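PDB 2RH0: NudC domain-containing protein 2 from Mus musculus, which interacts with LIS1 and may regulate the LIS1/dynein pathway by stabilising LIS1 together with the Hsp90 chaperone. Local coordinates for residues Y105-P109 and W110-Q114. Sequence-based numbering, arbitrary orientation.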
loop_
_atom_site.group_PDB
_atom_site.type_symbol
_atom_site.label_atom_id
_atom_site.label_comp_id
_atom_site.label_asym_id
_atom_site.label_seq_id
_atom_site.Cartn_x
_atom_site.Cartn_y
_atom_site.Cartn_z
ATOM N N TYR A 105 5.362 -3.516 -16.049
ATOM C CA TYR A 105 4.682 -3.124 -14.827
ATOM C C TYR A 105 3.431 -2.291 -15.092
ATOM O O TYR A 105 3.255 -1.182 -14.591
ATOM C CB TYR A 105 5.674 -2.416 -13.930
ATOM C CG TYR A 105 7.002 -3.163 -13.826
ATOM C CD1 TYR A 105 7.057 -4.472 -13.326
ATOM C CD2 TYR A 105 8.191 -2.553 -14.191
ATOM C CE1 TYR A 105 8.250 -5.138 -13.211
ATOM C CE2 TYR A 105 9.398 -3.221 -14.088
ATOM C CZ TYR A 105 9.429 -4.510 -13.603
ATOM O OH TYR A 105 10.652 -5.149 -13.508
ATOM N N ALA A 106 2.568 -2.851 -15.927
ATOM C CA ALA A 106 1.326 -2.234 -16.265
ATOM C C ALA A 106 0.282 -2.592 -15.197
ATOM O O ALA A 106 0.290 -3.675 -14.672
ATOM C CB ALA A 106 0.855 -2.722 -17.632
ATOM N N ALA A 107 -0.601 -1.653 -14.935
ATOM C CA ALA A 107 -1.754 -1.848 -14.079
ATOM C C ALA A 107 -2.812 -2.518 -14.918
ATOM O O ALA A 107 -2.988 -2.150 -16.033
ATOM C CB ALA A 107 -2.266 -0.512 -13.578
ATOM N N ASP A 108 -3.503 -3.513 -14.397
ATOM C CA ASP A 108 -4.671 -4.046 -15.125
ATOM C C ASP A 108 -5.733 -2.964 -15.197
ATOM O O ASP A 108 -5.625 -1.958 -14.510
ATOM C CB ASP A 108 -5.195 -5.351 -14.504
ATOM C CG ASP A 108 -5.974 -5.162 -13.216
ATOM O OD1 ASP A 108 -6.806 -4.231 -13.055
ATOM O OD2 ASP A 108 -5.783 -6.035 -12.359
ATOM N N PRO A 109 -6.751 -3.143 -16.047
ATOM C CA PRO A 109 -7.727 -2.101 -16.264
ATOM C C PRO A 109 -8.457 -1.574 -15.047
ATOM O O PRO A 109 -8.804 -0.399 -15.008
ATOM C CB PRO A 109 -8.702 -2.751 -17.234
ATOM C CG PRO A 109 -7.885 -3.751 -17.939
ATOM C CD PRO A 109 -7.007 -4.305 -16.912
ATOM N N TRP A 110 -8.705 -2.432 -14.066
ATOM C CA TRP A 110 -9.377 -2.007 -12.852
ATOM C C TRP A 110 -8.474 -1.173 -11.962
ATOM O O TRP A 110 -8.910 -0.160 -11.446
ATOM C CB TRP A 110 -9.901 -3.205 -12.106
ATOM C CG TRP A 110 -10.981 -3.788 -12.899
ATOM C CD1 TRP A 110 -10.941 -4.930 -13.645
ATOM C CD2 TRP A 110 -12.269 -3.210 -13.106
ATOM N NE1 TRP A 110 -12.147 -5.111 -14.269
ATOM C CE2 TRP A 110 -12.981 -4.071 -13.951
ATOM C CE3 TRP A 110 -12.901 -2.048 -12.637
ATOM C CZ2 TRP A 110 -14.297 -3.806 -14.345
ATOM C CZ3 TRP A 110 -14.207 -1.787 -13.027
ATOM C CH2 TRP A 110 -14.886 -2.655 -13.873
ATOM N N VAL A 111 -7.229 -1.608 -11.783
ATOM C CA VAL A 111 -6.266 -0.858 -11.000
ATOM C C VAL A 111 -6.001 0.497 -11.683
ATOM O O VAL A 111 -5.825 1.521 -11.041
ATOM C CB VAL A 111 -4.983 -1.665 -10.826
ATOM C CG1 VAL A 111 -3.875 -0.831 -10.269
ATOM C CG2 VAL A 111 -5.260 -2.925 -9.951
ATOM N N GLN A 112 -6.023 0.519 -12.998
ATOM C CA GLN A 112 -5.834 1.784 -13.739
ATOM C C GLN A 112 -6.984 2.709 -13.421
ATOM O O GLN A 112 -6.804 3.924 -13.345
ATOM C CB GLN A 112 -5.865 1.552 -15.235
ATOM C CG GLN A 112 -4.723 0.757 -15.779
ATOM C CD GLN A 112 -4.671 0.733 -17.354
ATOM O OE1 GLN A 112 -5.229 1.591 -18.049
ATOM N NE2 GLN A 112 -3.987 -0.254 -17.878
ATOM N N ASP A 113 -8.187 2.126 -13.277
ATOM C CA ASP A 113 -9.378 2.928 -13.019
ATOM C C ASP A 113 -9.309 3.460 -11.580
ATOM O O ASP A 113 -9.677 4.615 -11.352
ATOM C CB ASP A 113 -10.708 2.176 -13.292
ATOM C CG ASP A 113 -11.915 3.079 -13.053
ATOM O OD1 ASP A 113 -11.986 4.103 -13.738
ATOM O OD2 ASP A 113 -12.720 2.832 -12.140
ATOM N N GLN A 114 -8.873 2.623 -10.626
ATOM C CA GLN A 114 -8.693 3.067 -9.245
ATOM C C GLN A 114 -7.699 4.216 -9.187
ATOM O O GLN A 114 -7.917 5.197 -8.494
ATOM C CB GLN A 114 -8.174 1.965 -8.369
ATOM C CG GLN A 114 -9.176 0.831 -8.016
ATOM C CD GLN A 114 -8.490 -0.344 -7.361
ATOM O OE1 GLN A 114 -7.845 -1.124 -8.050
ATOM N NE2 GLN A 114 -8.635 -0.500 -6.012
#
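Asp108 and Gln112 meet where the extended chain at Ala106 and Ala107 enters the first turn of helix 109-127. Gln112 N donates to Asp108 O (2.9 Å) and Asp113 N to Pro109 O (3.1 Å), the opening i to i+4 bonds of the helix. Asp108 is the N-cap and Pro109, which has no N-H to give, fills the first helical position. With CG between the backbone N and the carbonyl carbon (chi1 75°), the Asp108 carboxylate turns to the N-H groups of the first turn. Its OD1 takes a nearly straight bond from Val111 N at 2.9 Å, arriving from above the carboxylate plane, and a weak, bent one from Trp110 N. This negative group at the amino end probably gains from the helix dipole. Gln112 reaches back toward the incoming chain: extended beyond CG, it sends NE2 to Ala107 O (2.8 Å, N-H...O angle 171°), with that oxygen almost in its amide plane. This side-chain bond ties the residue before the N-cap to the first turn of the helix. Ala107 CB meets Val111 CG1 at 3.7 Å and the aliphatic part of Gln112, CG at 3.5 Å. The capped turn joins strand 104-106 to helix 109-127: Ala107 bonds through its backbone to Thr98, Gln114 NE2 to Gly7 O, while Pro109 and Trp110 pack on Phe133 and Leu121 of the second subunit.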